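Local coordinates for protein flavodoxin (Bacillus cereus, PDB 6GAQ) that carries a bound FMN cofactor and probably serves as a low-potential electron donor to a number of redox enzymes, at residues A[46-50]-A[51-55]; A[80-83]-A[84-87]. All blocks are in the same frame, centred on the assembly; numbering follows the deposited sequence.

Contact 1: residues A[46-50]-A[51-55]; sequences EGMDA and EELLA
M48 runs its side chain across the carboxylate end of E52, with CG of M48 3.5 Å from OE1 of E52, the two chains meeting at a slant. CG of M48 is anti to the backbone N (chi1 171°) and the rest of the chain runs on extended, which brings the terminal methyl to L53: CE of M48 packs on CD1 of L53 at 3.8 Å, the two side chains meeting at about a right angle. The same methyl of L53, CD1, also rests 3.7 Å from the backbone O of A50, so this leucine touches both the methionine and the carbonyl of the turn.

E52 is tied in through its backbone. Its N donates to O of D49 at 3.2 Å in a nearly straight bond, the N-H...O angle 174°, and this i to i+3 bond leads into the 3-10 segment. The glutamate chain, with CG beside its own backbone N, then runs back over the same carbonyl, CG of E52 lying 3.3 Å from O of D49. OE1 of E52 ends 3.1 Å from O of D49, two acceptors side by side, and is also 4.2 Å from OD2 of D49, the carboxylate planes turned 45° apart. Two like charges this near would be expected to raise the proton affinity of one or both acids.

This turn stands in the connection between strands 40-44 and 58-63, where the fold usually has a helix and this chain has a short 3-10 segment, and it covers one face of the parallel sheet. M48 reaches L12 and A14 of strand 11-16 and Q43 of strand 40-44; L53 also touches L12. A50 and L53 pack against F78 of helix 73-81 as well, so L53 lies between strand and helix.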
# COMPACT_ATOMS: atom_id res chain seq x y z
N GLU A 46 8.78 7.95 -0.06
CA GLU A 46 9.82 8.78 0.52
C GLU A 46 9.88 10.13 -0.20
O GLU A 46 9.69 10.22 -1.42
CB GLU A 46 11.17 8.07 0.44
CG GLU A 46 12.39 8.96 0.68
CD GLU A 46 12.83 9.71 -0.56
OE1 GLU A 46 12.55 9.24 -1.68
OE2 GLU A 46 13.42 10.80 -0.41
N GLY A 47 10.12 11.19 0.57
CA GLY A 47 10.25 12.52 0.02
C GLY A 47 8.97 13.02 -0.61
O GLY A 47 8.94 14.06 -1.28
N MET A 48 7.89 12.27 -0.40
CA MET A 48 6.59 12.54 -1.00
C MET A 48 5.73 13.27 0.02
O MET A 48 5.39 12.72 1.07
CB MET A 48 5.93 11.24 -1.44
CG MET A 48 4.49 11.37 -1.89
SD MET A 48 3.77 9.76 -2.28
CE MET A 48 2.18 10.25 -2.94
N ASP A 49 5.38 14.52 -0.29
CA ASP A 49 4.49 15.28 0.57
C ASP A 49 3.10 14.64 0.56
O ASP A 49 2.50 14.44 -0.50
CB ASP A 49 4.41 16.73 0.10
CG ASP A 49 5.78 17.36 -0.06
OD1 ASP A 49 6.31 17.91 0.92
OD2 ASP A 49 6.34 17.28 -1.18
N ALA A 50 2.60 14.31 1.75
CA ALA A 50 1.35 13.57 1.88
C ALA A 50 0.13 14.34 1.38
O ALA A 50 -0.95 13.76 1.30
CB ALA A 50 1.13 13.15 3.34
N GLU A 51 0.29 15.63 1.05
CA GLU A 51 -0.83 16.40 0.51
C GLU A 51 -1.30 15.87 -0.84
O GLU A 51 -2.45 16.10 -1.22
CB GLU A 51 -0.43 17.87 0.37
CG GLU A 51 -0.49 18.66 1.67
CD GLU A 51 -1.75 19.49 1.78
OE1 GLU A 51 -2.08 19.93 2.91
OE2 GLU A 51 -2.43 19.70 0.75
N GLU A 52 -0.43 15.17 -1.57
CA GLU A 52 -0.74 14.76 -2.94
C GLU A 52 -1.88 13.75 -3.01
O GLU A 52 -2.47 13.59 -4.08
CB GLU A 52 0.51 14.16 -3.59
CG GLU A 52 1.70 15.11 -3.65
CD GLU A 52 2.99 14.40 -4.00
OE1 GLU A 52 3.98 14.52 -3.24
OE2 GLU A 52 3.03 13.71 -5.05
N LEU A 53 -2.20 13.08 -1.90
CA LEU A 53 -3.18 12.00 -1.94
C LEU A 53 -4.60 12.49 -2.22
O LEU A 53 -5.43 11.70 -2.68
CB LEU A 53 -3.16 11.22 -0.62
CG LEU A 53 -2.17 10.06 -0.47
CD1 LEU A 53 -0.73 10.54 -0.54
CD2 LEU A 53 -2.43 9.33 0.84
N LEU A 54 -4.89 13.76 -1.96
CA LEU A 54 -6.26 14.26 -2.06
C LEU A 54 -6.71 14.49 -3.49
O LEU A 54 -7.91 14.72 -3.71
CB LEU A 54 -6.39 15.55 -1.26
CG LEU A 54 -5.83 15.45 0.17
CD1 LEU A 54 -5.88 16.79 0.89
CD2 LEU A 54 -6.59 14.38 0.94
N ALA A 55 -5.81 14.43 -4.47
CA ALA A 55 -6.20 14.54 -5.86
C ALA A 55 -6.81 13.25 -6.40
O ALA A 55 -7.46 13.28 -7.45
CB ALA A 55 -5.00 14.93 -6.73

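Contact 2: residues A[80-83]-A[84-87]; sequences DDLE and NIDL
D81 offers the following segment little beyond the neighbourhood of its backbone, while its carboxylate OD2 accepts a hydrogen bond from the backbone N of A50. L82 makes the apolar part of the contact. CD2 of L82 packs on CD1 of I85 at 3.6 Å, and the backbone O of L82 takes a weak, bent hydrogen bond from N of I85 (3.4 Å, N-H...O angle 135°). That same carbonyl O has CG1 of I85 at 3.2 Å, because the isoleucine holds CG1 between its backbone N and carbonyl carbon (chi1 46°), folding the chain back over the turn. Further along, CD1 of L87 makes a looser approach to the leucine.

E83 donates its backbone N to O of D80. Its CB lies close by N of N84, and its carboxylate is met by R115 and R119 in long, weak ion pairs.

Across the turn itself, apolar packing of L82 and I85 supplements one weak backbone bond, and R119 holds the backbone of L87. Of the acidic groups, D81 is engaged by A50 and E83, weakly, by the two arginines, so charged side chains link this turn to other parts of the fold.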
# COMPACT_ATOMS: atom_id res chain seq x y z
N ASP A 80 4.04 9.77 9.61
CA ASP A 80 3.81 10.95 10.44
C ASP A 80 3.33 12.13 9.61
O ASP A 80 2.55 12.96 10.10
CB ASP A 80 5.09 11.32 11.20
CG ASP A 80 5.41 10.35 12.32
OD1 ASP A 80 4.58 9.47 12.61
OD2 ASP A 80 6.51 10.47 12.91
N ASP A 81 3.76 12.21 8.35
CA ASP A 81 3.34 13.29 7.46
C ASP A 81 1.84 13.26 7.20
O ASP A 81 1.26 14.31 6.89
CB ASP A 81 4.09 13.20 6.13
CG ASP A 81 4.09 14.50 5.37
OD1 ASP A 81 3.60 15.51 5.91
OD2 ASP A 81 4.57 14.51 4.22
N LEU A 82 1.20 12.10 7.33
CA LEU A 82 -0.24 12.01 7.09
C LEU A 82 -1.06 12.69 8.18
O LEU A 82 -2.26 12.89 7.98
CB LEU A 82 -0.66 10.54 6.98
CG LEU A 82 -0.22 9.79 5.72
CD1 LEU A 82 -0.11 8.30 5.98
CD2 LEU A 82 -1.19 10.06 4.58
N GLU A 83 -0.43 13.09 9.29
CA GLU A 83 -1.17 13.55 10.47
C GLU A 83 -2.08 14.73 10.17
O GLU A 83 -3.07 14.94 10.88
CB GLU A 83 -0.17 13.91 11.58
CG GLU A 83 -0.80 14.37 12.89
CD GLU A 83 -1.60 13.29 13.58
OE1 GLU A 83 -1.24 12.10 13.44
OE2 GLU A 83 -2.59 13.63 14.26
N ASN A 84 -1.78 15.51 9.13
CA ASN A 84 -2.44 16.79 8.91
C ASN A 84 -3.19 16.84 7.58
O ASN A 84 -3.15 17.84 6.87
CB ASN A 84 -1.43 17.93 8.96
CG ASN A 84 -1.13 18.38 10.38
OD1 ASN A 84 -1.61 17.79 11.34
ND2 ASN A 84 -0.33 19.43 10.51
N ILE A 85 -3.90 15.76 7.23
CA ILE A 85 -4.74 15.76 6.04
C ILE A 85 -6.02 14.97 6.32
O ILE A 85 -6.00 13.98 7.05
CB ILE A 85 -4.02 15.19 4.80
CG1 ILE A 85 -3.29 13.89 5.15
CG2 ILE A 85 -3.07 16.21 4.20
CD1 ILE A 85 -3.08 13.00 3.95
N ASP A 86 -7.12 15.43 5.72
CA ASP A 86 -8.42 14.79 5.85
C ASP A 86 -8.64 13.90 4.62
O ASP A 86 -8.74 14.41 3.50
CB ASP A 86 -9.53 15.84 5.97
CG ASP A 86 -10.88 15.23 6.28
OD1 ASP A 86 -10.95 14.01 6.52
OD2 ASP A 86 -11.88 15.98 6.28
N LEU A 87 -8.71 12.59 4.84
CA LEU A 87 -8.91 11.62 3.77
C LEU A 87 -10.35 11.14 3.68
O LEU A 87 -10.59 10.04 3.16
CB LEU A 87 -7.96 10.43 3.95
CG LEU A 87 -6.48 10.68 3.67
CD1 LEU A 87 -5.64 9.55 4.22
CD2 LEU A 87 -6.24 10.87 2.19

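Overall arrangement
Contact 1 closes before contact 2 opens along the chain, and their centres lie about 9 Å apart on the same side of the molecule. The first belongs to the connection from strand 40-44 to strand 58-63, the second to the end of helix 73-81 and the loop leading to strand 91-98, so two successive crossovers of the flavodoxin fold meet here. Besides the bond from A50 to D81, they touch by packing: CD1 of I85 lies 3.5 Å from O of A50, and CD2 of L54 lies 3.3 Å from O of D86. Both are structural packing over one face of the five-stranded sheet, away from the FMN and calcium sites.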